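Local atomic coordinates of trehalose monomycolate exporter MmpL3 (Mycobacterium tuberculosis, PDB entry 7NVH), a protein that exports trehalose monomycolate, a mycolic acid carrier for the mycobacterial cell envelope, and belongs to the RND permease clan of membrane transporters. Residues F43-L56 with L540-G554. Residues are numbered along the deposited sequence; the frame is centred on the assembly and turned at random. Where two conformers were deposited one is given.
With AV0 (Lauryl Maltose Neopentyl Glycol), chain B.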
ATOM      1  N   PHE A  43      -0.244 -11.727  -0.266  1.00 59.51           N
ATOM      2  CA  PHE A  43       0.727 -11.277  -1.255  1.00 59.51           C
ATOM      3  C   PHE A  43       0.899 -12.250  -2.407  1.00 59.51           C
ATOM      4  O   PHE A  43       1.679 -11.962  -3.320  1.00 59.51           O
ATOM      5  CB  PHE A  43       2.083 -11.041  -0.593  1.00 59.51           C
ATOM      6  CG  PHE A  43       2.204  -9.709   0.072  1.00 59.51           C
ATOM      7  CD1 PHE A  43       2.310  -8.555  -0.679  1.00 59.51           C
ATOM      8  CD2 PHE A  43       2.216  -9.609   1.450  1.00 59.51           C
ATOM      9  CE1 PHE A  43       2.421  -7.327  -0.071  1.00 59.51           C
ATOM     10  CE2 PHE A  43       2.328  -8.385   2.063  1.00 59.51           C
ATOM     11  CZ  PHE A  43       2.429  -7.241   1.302  1.00 59.51           C
ATOM     12  N   TYR A  44       0.208 -13.383  -2.394  1.00 59.77           N
ATOM     13  CA  TYR A  44       0.414 -14.435  -3.376  1.00 59.77           C
ATOM     14  C   TYR A  44      -0.892 -14.746  -4.091  1.00 59.77           C
ATOM     15  O   TYR A  44      -1.968 -14.704  -3.488  1.00 59.77           O
ATOM     16  CB  TYR A  44       0.962 -15.697  -2.708  1.00 59.77           C
ATOM     17  CG  TYR A  44       2.299 -15.488  -2.036  1.00 59.77           C
ATOM     18  CD1 TYR A  44       3.246 -14.639  -2.587  1.00 59.77           C
ATOM     19  CD2 TYR A  44       2.608 -16.129  -0.847  1.00 59.77           C
ATOM     20  CE1 TYR A  44       4.465 -14.439  -1.976  1.00 59.77           C
ATOM     21  CE2 TYR A  44       3.825 -15.935  -0.230  1.00 59.77           C
ATOM     22  CZ  TYR A  44       4.749 -15.089  -0.799  1.00 59.77           C
ATOM     23  OH  TYR A  44       5.965 -14.892  -0.190  1.00 59.77           O
ATOM     24  N   ASP A  45      -0.789 -15.055  -5.382  1.00 59.06           N
ATOM     25  CA  ASP A  45      -1.941 -15.457  -6.177  1.00 59.06           C
ATOM     26  C   ASP A  45      -2.481 -16.779  -5.650  1.00 59.06           C
ATOM     27  O   ASP A  45      -1.888 -17.834  -5.892  1.00 59.06           O
ATOM     28  CB  ASP A  45      -1.547 -15.575  -7.652  1.00 59.06           C
ATOM     29  CG  ASP A  45      -2.726 -15.871  -8.564  1.00 59.06           C
ATOM     30  OD1 ASP A  45      -3.826 -16.192  -8.068  1.00 59.06           O
ATOM     31  OD2 ASP A  45      -2.546 -15.788  -9.796  1.00 59.06           O
ATOM     32  N   ASP A  46      -3.615 -16.737  -4.956  1.00 60.01           N
ATOM     33  CA  ASP A  46      -4.147 -17.915  -4.284  1.00 60.01           C
ATOM     34  C   ASP A  46      -4.665 -18.975  -5.245  1.00 60.01           C
ATOM     35  O   ASP A  46      -4.962 -20.091  -4.806  1.00 60.01           O
ATOM     36  CB  ASP A  46      -5.257 -17.506  -3.315  1.00 60.01           C
ATOM     37  CG  ASP A  46      -4.733 -16.713  -2.134  1.00 60.01           C
ATOM     38  OD1 ASP A  46      -4.212 -17.332  -1.184  1.00 60.01           O
ATOM     39  OD2 ASP A  46      -4.839 -15.468  -2.159  1.00 60.01           O
ATOM     40  N   GLY A  47      -4.789 -18.662  -6.533  1.00 58.91           N
ATOM     41  CA  GLY A  47      -5.146 -19.645  -7.532  1.00 58.91           C
ATOM     42  C   GLY A  47      -3.990 -20.182  -8.343  1.00 58.91           C
ATOM     43  O   GLY A  47      -4.220 -20.959  -9.280  1.00 58.91           O
ATOM     44  N   SER A  48      -2.755 -19.804  -8.027  1.00 56.13           N
ATOM     45  CA  SER A  48      -1.600 -20.227  -8.798  1.00 56.13           C
ATOM     46  C   SER A  48      -1.241 -21.674  -8.481  1.00 56.13           C
ATOM     47  O   SER A  48      -1.799 -22.303  -7.579  1.00 56.13           O
ATOM     48  CB  SER A  48      -0.410 -19.313  -8.521  1.00 56.13           C
ATOM     49  OG  SER A  48      -0.256 -19.086  -7.133  1.00 56.13           O
ATOM     50  N   GLN A  49      -0.290 -22.207  -9.246  1.00 52.60           N
ATOM     51  CA  GLN A  49       0.182 -23.567  -9.035  1.00 52.60           C
ATOM     52  C   GLN A  49       1.197 -23.674  -7.909  1.00 52.60           C
ATOM     53  O   GLN A  49       1.524 -24.791  -7.498  1.00 52.60           O
ATOM     54  CB  GLN A  49       0.790 -24.118 -10.324  1.00 52.60           C
ATOM     55  CG  GLN A  49      -0.230 -24.647 -11.309  1.00 52.60           C
ATOM     56  CD  GLN A  49       0.295 -25.814 -12.113  1.00 52.60           C
ATOM     57  OE1 GLN A  49       1.500 -26.055 -12.161  1.00 52.60           O
ATOM     58  NE2 GLN A  49      -0.609 -26.549 -12.748  1.00 52.60           N
ATOM     59  N   SER A  50       1.707 -22.550  -7.407  1.00 52.44           N
ATOM     60  CA  SER A  50       2.651 -22.572  -6.298  1.00 52.44           C
ATOM     61  C   SER A  50       1.949 -22.506  -4.948  1.00 52.44           C
ATOM     62  O   SER A  50       2.400 -23.137  -3.987  1.00 52.44           O
ATOM     63  CB  SER A  50       3.641 -21.416  -6.428  1.00 52.44           C
ATOM     64  OG  SER A  50       2.978 -20.171  -6.326  1.00 52.44           O
ATOM     65  N   VAL A  51       0.850 -21.756  -4.856  1.00 53.99           N
ATOM     66  CA  VAL A  51       0.050 -21.772  -3.637  1.00 53.99           C
ATOM     67  C   VAL A  51      -0.586 -23.139  -3.440  1.00 53.99           C
ATOM     68  O   VAL A  51      -0.670 -23.643  -2.314  1.00 53.99           O
ATOM     69  CB  VAL A  51      -1.001 -20.649  -3.670  1.00 53.99           C
ATOM     70  CG1 VAL A  51      -1.971 -20.792  -2.514  1.00 53.99           C
ATOM     71  CG2 VAL A  51      -0.319 -19.300  -3.608  1.00 53.99           C
ATOM     72  N   GLN A  52      -1.038 -23.765  -4.527  1.00 52.15           N
ATOM     73  CA  GLN A  52      -1.550 -25.127  -4.435  1.00 52.15           C
ATOM     74  C   GLN A  52      -0.491 -26.079  -3.900  1.00 52.15           C
ATOM     75  O   GLN A  52      -0.778 -26.906  -3.026  1.00 52.15           O
ATOM     76  CB  GLN A  52      -2.028 -25.594  -5.808  1.00 52.15           C
ATOM     77  CG  GLN A  52      -3.340 -24.991  -6.259  1.00 52.15           C
ATOM     78  CD  GLN A  52      -3.735 -25.447  -7.647  1.00 52.15           C
ATOM     79  OE1 GLN A  52      -3.376 -26.541  -8.080  1.00 52.15           O
ATOM     80  NE2 GLN A  52      -4.477 -24.607  -8.356  1.00 52.15           N
ATOM     81  N   ALA A  53       0.737 -25.970  -4.409  1.00 50.81           N
ATOM     82  CA  ALA A  53       1.830 -26.815  -3.947  1.00 50.81           C
ATOM     83  C   ALA A  53       2.147 -26.569  -2.479  1.00 50.81           C
ATOM     84  O   ALA A  53       2.359 -27.522  -1.722  1.00 50.81           O
ATOM     85  CB  ALA A  53       3.069 -26.575  -4.805  1.00 50.81           C
ATOM     86  N   SER A  54       2.185 -25.303  -2.059  1.00 51.53           N
ATOM     87  CA  SER A  54       2.440 -24.992  -0.659  1.00 51.53           C
ATOM     88  C   SER A  54       1.354 -25.533   0.259  1.00 51.53           C
ATOM     89  O   SER A  54       1.673 -26.079   1.321  1.00 51.53           O
ATOM     90  CB  SER A  54       2.569 -23.481  -0.473  1.00 51.53           C
ATOM     91  OG  SER A  54       3.817 -23.015  -0.952  1.00 51.53           O
ATOM     92  N   VAL A  55       0.089 -25.403  -0.127  1.00 51.50           N
ATOM     93  CA  VAL A  55      -1.010 -25.938   0.670  1.00 51.50           C
ATOM     94  C   VAL A  55      -0.947 -27.457   0.756  1.00 51.50           C
ATOM     95  O   VAL A  55      -1.149 -28.024   1.831  1.00 51.50           O
ATOM     96  CB  VAL A  55      -2.358 -25.458   0.100  1.00 51.50           C
ATOM     97  CG1 VAL A  55      -3.504 -26.140   0.816  1.00 51.50           C
ATOM     98  CG2 VAL A  55      -2.479 -23.955   0.244  1.00 51.50           C
ATOM     99  N   LEU A  56      -0.666 -28.141  -0.356  1.00 50.99           N
ATOM    100  CA  LEU A  56      -0.526 -29.595  -0.297  1.00 50.99           C
ATOM    101  C   LEU A  56       0.643 -30.007   0.587  1.00 50.99           C
ATOM    102  O   LEU A  56       0.539 -30.977   1.348  1.00 50.99           O
ATOM    103  CB  LEU A  56      -0.358 -30.173  -1.699  1.00 50.99           C
ATOM    104  CG  LEU A  56      -1.557 -30.038  -2.629  1.00 50.99           C
ATOM    105  CD1 LEU A  56      -1.194 -30.524  -4.012  1.00 50.99           C
ATOM    106  CD2 LEU A  56      -2.719 -30.832  -2.077  1.00 50.99           C
ATOM    107  N   LEU A 540       3.315 -30.519  -9.363  1.00 46.60           N
ATOM    108  CA  LEU A 540       3.154 -29.101  -9.077  1.00 46.60           C
ATOM    109  C   LEU A 540       4.464 -28.575  -8.516  1.00 46.60           C
ATOM    110  O   LEU A 540       5.075 -29.216  -7.656  1.00 46.60           O
ATOM    111  CB  LEU A 540       2.025 -28.861  -8.077  1.00 46.60           C
ATOM    112  CG  LEU A 540       0.588 -29.115  -8.524  1.00 46.60           C
ATOM    113  CD1 LEU A 540      -0.330 -29.143  -7.322  1.00 46.60           C
ATOM    114  CD2 LEU A 540       0.145 -28.049  -9.497  1.00 46.60           C
ATOM    115  N   VAL A 541       4.895 -27.413  -8.995  1.00 47.33           N
ATOM    116  CA  VAL A 541       6.149 -26.809  -8.567  1.00 47.33           C
ATOM    117  C   VAL A 541       5.817 -25.587  -7.728  1.00 47.33           C
ATOM    118  O   VAL A 541       5.136 -24.668  -8.199  1.00 47.33           O
ATOM    119  CB  VAL A 541       7.037 -26.440  -9.762  1.00 47.33           C
ATOM    120  CG1 VAL A 541       8.376 -25.924  -9.278  1.00 47.33           C
ATOM    121  CG2 VAL A 541       7.224 -27.643 -10.662  1.00 47.33           C
ATOM    122  N   GLY A 542       6.296 -25.575  -6.490  1.00 50.27           N
ATOM    123  CA  GLY A 542       6.025 -24.514  -5.548  1.00 50.27           C
ATOM    124  C   GLY A 542       7.305 -23.988  -4.932  1.00 50.27           C
ATOM    125  O   GLY A 542       8.355 -23.932  -5.570  1.00 50.27           O
ATOM    126  N   GLY A 543       7.201 -23.602  -3.673  1.00 52.72           N
ATOM    127  CA  GLY A 543       8.317 -23.025  -2.957  1.00 52.72           C
ATOM    128  C   GLY A 543       8.255 -21.507  -2.947  1.00 52.72           C
ATOM    129  O   GLY A 543       7.570 -20.872  -3.753  1.00 52.72           O
ATOM    130  N   THR A 544       8.985 -20.923  -2.001  1.00 55.13           N
ATOM    131  CA  THR A 544       8.997 -19.468  -1.874  1.00 55.13           C
ATOM    132  C   THR A 544       9.508 -18.746  -3.118  1.00 55.13           C
ATOM    133  O   THR A 544       8.900 -17.727  -3.489  1.00 55.13           O
ATOM    134  CB  THR A 544       9.806 -19.058  -0.639  1.00 55.13           C
ATOM    135  OG1 THR A 544       9.410 -19.862   0.479  1.00 55.13           O
ATOM    136  CG2 THR A 544       9.563 -17.595  -0.312  1.00 55.13           C
ATOM    137  N   PRO A 545      10.591 -19.168  -3.785  1.00 53.78           N
ATOM    138  CA  PRO A 545      10.969 -18.478  -5.028  1.00 53.78           C
ATOM    139  C   PRO A 545       9.893 -18.535  -6.095  1.00 53.78           C
ATOM    140  O   PRO A 545       9.719 -17.561  -6.837  1.00 53.78           O
ATOM    141  CB  PRO A 545      12.241 -19.213  -5.476  1.00 53.78           C
ATOM    142  CG  PRO A 545      12.712 -19.951  -4.297  1.00 53.78           C
ATOM    143  CD  PRO A 545      11.513 -20.275  -3.481  1.00 53.78           C
ATOM    144  N   ALA A 546       9.161 -19.645  -6.193  1.00 53.28           N
ATOM    145  CA  ALA A 546       8.082 -19.747  -7.166  1.00 53.28           C
ATOM    146  C   ALA A 546       6.848 -18.975  -6.730  1.00 53.28           C
ATOM    147  O   ALA A 546       6.102 -18.478  -7.580  1.00 53.28           O
ATOM    148  CB  ALA A 546       7.723 -21.212  -7.406  1.00 53.28           C
ATOM    149  N   LEU A 547       6.615 -18.873  -5.420  1.00 55.61           N
ATOM    150  CA  LEU A 547       5.457 -18.158  -4.899  1.00 55.61           C
ATOM    151  C   LEU A 547       5.454 -16.686  -5.276  1.00 55.61           C
ATOM    152  O   LEU A 547       4.374 -16.110  -5.439  1.00 55.61           O
ATOM    153  CB  LEU A 547       5.404 -18.291  -3.378  1.00 55.61           C
ATOM    154  CG  LEU A 547       4.715 -19.534  -2.822  1.00 55.61           C
ATOM    155  CD1 LEU A 547       5.106 -19.755  -1.374  1.00 55.61           C
ATOM    156  CD2 LEU A 547       3.216 -19.410  -2.954  1.00 55.61           C
ATOM    157  N   GLU A 548       6.624 -16.069  -5.419  1.00 57.32           N
ATOM    158  CA  GLU A 548       6.727 -14.669  -5.804  1.00 57.32           C
ATOM    159  C   GLU A 548       6.657 -14.468  -7.308  1.00 57.32           C
ATOM    160  O   GLU A 548       6.024 -13.517  -7.773  1.00 57.32           O
ATOM    161  CB  GLU A 548       8.032 -14.078  -5.269  1.00 57.32           C
ATOM    162  CG  GLU A 548       7.973 -13.723  -3.800  1.00 57.32           C
ATOM    163  CD  GLU A 548       9.206 -14.167  -3.047  1.00 57.32           C
ATOM    164  OE1 GLU A 548      10.291 -14.222  -3.661  1.00 57.32           O
ATOM    165  OE2 GLU A 548       9.085 -14.470  -1.842  1.00 57.32           O
ATOM    166  N   LEU A 549       7.290 -15.353  -8.081  1.00 55.68           N
ATOM    167  CA  LEU A 549       7.187 -15.271  -9.532  1.00 55.68           C
ATOM    168  C   LEU A 549       5.756 -15.496  -9.994  1.00 55.68           C
ATOM    169  O   LEU A 549       5.291 -14.847 -10.936  1.00 55.68           O
ATOM    170  CB  LEU A 549       8.128 -16.281 -10.183  1.00 55.68           C
ATOM    171  CG  LEU A 549       9.601 -16.141  -9.805  1.00 55.68           C
ATOM    172  CD1 LEU A 549      10.366 -17.391 -10.187  1.00 55.68           C
ATOM    173  CD2 LEU A 549      10.205 -14.917 -10.466  1.00 55.68           C
ATOM    174  N   ASP A 550       5.039 -16.415  -9.343  1.00 55.39           N
ATOM    175  CA  ASP A 550       3.649 -16.652  -9.716  1.00 55.39           C
ATOM    176  C   ASP A 550       2.783 -15.436  -9.422  1.00 55.39           C
ATOM    177  O   ASP A 550       1.908 -15.089 -10.220  1.00 55.39           O
ATOM    178  CB  ASP A 550       3.114 -17.885  -8.994  1.00 55.39           C
ATOM    179  CG  ASP A 550       3.320 -19.156  -9.791  1.00 55.39           C
ATOM    180  OD1 ASP A 550       3.953 -19.088 -10.864  1.00 55.39           O
ATOM    181  OD2 ASP A 550       2.851 -20.222  -9.345  1.00 55.39           O
ATOM    182  N   SER A 551       3.010 -14.771  -8.288  1.00 55.66           N
ATOM    183  CA  SER A 551       2.266 -13.552  -7.993  1.00 55.66           C
ATOM    184  C   SER A 551       2.599 -12.449  -8.989  1.00 55.66           C
ATOM    185  O   SER A 551       1.708 -11.725  -9.447  1.00 55.66           O
ATOM    186  CB  SER A 551       2.553 -13.085  -6.568  1.00 55.66           C
ATOM    187  OG  SER A 551       3.855 -12.538  -6.468  1.00 55.66           O
ATOM    188  N   ILE A 552       3.879 -12.312  -9.341  1.00 54.31           N
ATOM    189  CA  ILE A 552       4.283 -11.296 -10.310  1.00 54.31           C
ATOM    190  C   ILE A 552       3.616 -11.546 -11.655  1.00 54.31           C
ATOM    191  O   ILE A 552       3.105 -10.618 -12.293  1.00 54.31           O
ATOM    192  CB  ILE A 552       5.816 -11.259 -10.436  1.00 54.31           C
ATOM    193  CG1 ILE A 552       6.433 -10.544  -9.234  1.00 54.31           C
ATOM    194  CG2 ILE A 552       6.231 -10.579 -11.726  1.00 54.31           C
ATOM    195  CD1 ILE A 552       7.885 -10.890  -9.000  1.00 54.31           C
ATOM    196  N   HIS A 553       3.601 -12.800 -12.107  1.00 54.14           N
ATOM    197  CA  HIS A 553       2.993 -13.101 -13.398  0.50 54.14           C
ATOM    198  C   HIS A 553       1.478 -12.955 -13.351  1.00 54.14           C
ATOM    199  O   HIS A 553       0.867 -12.503 -14.324  1.00 54.14           O
ATOM    200  CB  HIS A 553       3.393 -14.501 -13.854  0.50 54.14           C
ATOM    201  CG  HIS A 553       4.824 -14.606 -14.278  0.50 54.14           C
ATOM    202  ND1 HIS A 553       5.535 -15.786 -14.223  0.50 54.14           N
ATOM    203  CD2 HIS A 553       5.680 -13.674 -14.760  0.50 54.14           C
ATOM    204  CE1 HIS A 553       6.765 -15.576 -14.656  0.50 54.14           C
ATOM    205  NE2 HIS A 553       6.880 -14.303 -14.987  0.50 54.14           N
ATOM    206  N   GLY A 554       0.853 -13.328 -12.234  1.00 55.48           N
ATOM    207  CA  GLY A 554      -0.579 -13.133 -12.108  1.00 55.48           C
ATOM    208  C   GLY A 554      -0.964 -11.671 -12.099  1.00 55.48           C
ATOM    209  O   GLY A 554      -2.037 -11.304 -12.584  1.00 55.48           O
TER
HETATM  210  C1  AV0 B 801       4.722 -15.746   4.568  1.00 63.35           C
HETATM  211  O1  AV0 B 801       5.622 -14.695   4.471  1.00 63.35           O
HETATM  212  C2  AV0 B 801       3.339 -15.296   4.141  1.00 63.35           C
HETATM  213  O2  AV0 B 801       2.912 -14.239   5.002  1.00 63.35           O
HETATM  214  C3  AV0 B 801       2.352 -16.420   4.220  1.00 63.35           C
HETATM  215  O3  AV0 B 801       1.116 -15.963   3.602  1.00 63.35           O
HETATM  216  C4  AV0 B 801       2.805 -17.669   3.545  1.00 63.35           C
HETATM  217  O4  AV0 B 801       2.001 -18.802   4.035  1.00 63.35           O
HETATM  218  C5  AV0 B 801       4.272 -18.025   3.802  1.00 63.35           C
HETATM  219  O5  AV0 B 801       5.188 -16.861   3.709  1.00 63.35           O
HETATM  220  C6  AV0 B 801       4.702 -19.046   2.801  1.00 63.35           C
HETATM  221  O6  AV0 B 801       5.883 -18.609   2.176  1.00 63.35           O
HETATM  222  CAA AV0 B 801       2.711  -4.375   7.623  1.00 63.35           C
HETATM  223  CAB AV0 B 801      15.725 -19.902  10.138  1.00 63.35           C
HETATM  224  OAI AV0 B 801      -0.284 -16.625   1.317  1.00 63.35           O
HETATM  225  OAJ AV0 B 801      18.122 -17.649   1.659  1.00 63.35           O
HETATM  226  OAL AV0 B 801      12.419 -12.424  -0.830  1.00 63.35           O
HETATM  227  OAN AV0 B 801      13.886 -17.081   2.297  1.00 63.35           O
HETATM  228  OAP AV0 B 801      12.125 -16.424   4.386  1.00 63.35           O
HETATM  229  OAQ AV0 B 801       0.405 -21.237   0.277  1.00 63.35           O
HETATM  230  OAR AV0 B 801      18.075 -15.892  -1.233  1.00 63.35           O
HETATM  231  OAS AV0 B 801      -1.854 -20.264   2.954  1.00 63.35           O
HETATM  232  OAT AV0 B 801      17.184 -13.253  -1.983  1.00 63.35           O
HETATM  233  OAU AV0 B 801       1.636 -21.341   2.899  1.00 63.35           O
HETATM  234  OAV AV0 B 801      14.756 -12.532  -0.810  1.00 63.35           O
HETATM  235  CAW AV0 B 801       3.216  -5.800   7.754  1.00 63.35           C
HETATM  236  CAX AV0 B 801      15.565 -18.349  10.107  1.00 63.35           C
HETATM  237  CAY AV0 B 801       2.428  -6.707   6.823  1.00 63.35           C
HETATM  238  CAZ AV0 B 801      14.594 -17.948   8.961  1.00 63.35           C
HETATM  239  CBA AV0 B 801       3.145  -8.052   6.698  1.00 63.35           C
HETATM  240  CBB AV0 B 801      14.501 -16.406   8.900  1.00 63.35           C
HETATM  241  CBC AV0 B 801       4.615  -7.811   6.307  1.00 63.35           C
HETATM  242  CBD AV0 B 801      13.663 -15.966   7.658  1.00 63.35           C
HETATM  243  CBE AV0 B 801       5.253  -9.152   5.821  1.00 63.35           C
HETATM  244  CBF AV0 B 801      13.188 -14.513   7.868  1.00 63.35           C
HETATM  245  CBG AV0 B 801       5.101 -10.259   6.949  1.00 63.35           C
HETATM  246  CBH AV0 B 801      12.250 -14.085   6.677  1.00 63.35           C
HETATM  247  CBI AV0 B 801       5.084 -11.682   6.275  1.00 63.35           C
HETATM  248  CBJ AV0 B 801      11.019 -13.320   7.249  1.00 63.35           C
HETATM  249  CBK AV0 B 801       6.528 -12.347   6.375  1.00 63.35           C
HETATM  250  CBL AV0 B 801      10.024 -12.973   6.087  1.00 63.35           C
HETATM  251  CBM AV0 B 801      -0.894 -17.882   1.131  1.00 63.35           C
HETATM  252  CBN AV0 B 801      18.112 -16.244   1.729  1.00 63.35           C
HETATM  253  CBP AV0 B 801      11.825 -13.652  -0.476  1.00 63.35           C
HETATM  254  CBQ AV0 B 801       7.151 -12.511   4.927  1.00 63.35           C
HETATM  255  CBR AV0 B 801       8.852 -14.014   6.103  1.00 63.35           C
HETATM  256  CBS AV0 B 801       6.970 -15.107   4.763  1.00 63.35           C
HETATM  257  CBT AV0 B 801       8.875 -13.884   3.515  1.00 63.35           C
HETATM  258  OBV AV0 B 801       9.842 -14.946   3.627  1.00 63.35           O
HETATM  259  OBX AV0 B 801      10.901 -14.126   1.702  1.00 63.35           O
HETATM  260  OBY AV0 B 801       1.288 -18.701   1.798  1.00 63.35           O
HETATM  261  OBZ AV0 B 801      16.118 -14.863   1.762  1.00 63.35           O
HETATM  262  OCB AV0 B 801      14.278 -15.058   0.346  1.00 63.35           O
HETATM  263  CCC AV0 B 801       0.155 -18.918   0.871  1.00 63.35           C
HETATM  264  CCD AV0 B 801      16.963 -15.699   0.902  1.00 63.35           C
HETATM  265  CCF AV0 B 801      12.166 -13.983   0.958  1.00 63.35           C
HETATM  266  CCH AV0 B 801      13.185 -15.790   2.365  1.00 63.35           C
HETATM  267  CCJ AV0 B 801      11.084 -14.682   3.055  1.00 63.35           C
HETATM  268  CCL AV0 B 801      11.896 -15.984   3.032  1.00 63.35           C
HETATM  269  CCM AV0 B 801       7.960 -13.863   4.836  1.00 63.35           C
HETATM  270  CCN AV0 B 801      -0.452 -20.319   0.988  1.00 63.35           C
HETATM  271  CCO AV0 B 801      17.534 -14.937  -0.296  1.00 63.35           C
HETATM  272  CCQ AV0 B 801      13.003 -15.263   0.983  1.00 63.35           C
HETATM  273  CCR AV0 B 801       0.924 -19.057   3.178  1.00 63.35           C
HETATM  274  CCS AV0 B 801      15.081 -14.141   0.991  1.00 63.35           C
HETATM  275  CCT AV0 B 801      -0.623 -20.825   2.373  1.00 63.35           C
HETATM  276  CCU AV0 B 801      16.512 -14.113  -1.000  1.00 63.35           C
HETATM  277  CCV AV0 B 801       0.519 -20.520   3.272  1.00 63.35           C
HETATM  278  CCW AV0 B 801      15.755 -13.276  -0.072  1.00 63.35           C
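Leu547 lies across the face of the Tyr44 ring, its CB 4.0 Å from the ring centroid and almost straight above it, a CH-pi contact. Tyr44 CG stands anti to its carbonyl carbon (chi1 -61°), which places the ring over Leu547, against helix 544-554. The two methyls of Leu547 fork: CD2 packs 3.6 Å from Val51 CG2, and CD1 lies beside Ser54 OG. Tyr44, Val51, Ser54, Leu547 and Glu548 line the pocket holding the bound lauryl maltose neopentyl glycol. Farther along helix 49-56, Ala53 CB rests on Gly542 CA at 3.7 Å, while Leu540 sends CD1 to Leu56 CD1 and CD2 to the side-chain amide of Gln49. At the polar edge Ser50 OG donates to Asp550 OD2 (3.0 Å), meeting it on the anti side, 32° out of the carboxylate plane; Ser50 N adds a weak bond. The same oxygen forms a salt bridge with Arg529, just past helix 521-528. The segments of helix 49-56 and helix 544-554 run roughly antiparallel, at 147°, joining the two MMPL family regions. Strand 540-543 is an outer strand of an antiparallel sheet, pairing with strand 451-457, which Ala53 and Leu56 also touch; helix 521-528 packs against Val541, Ala546 and Leu549.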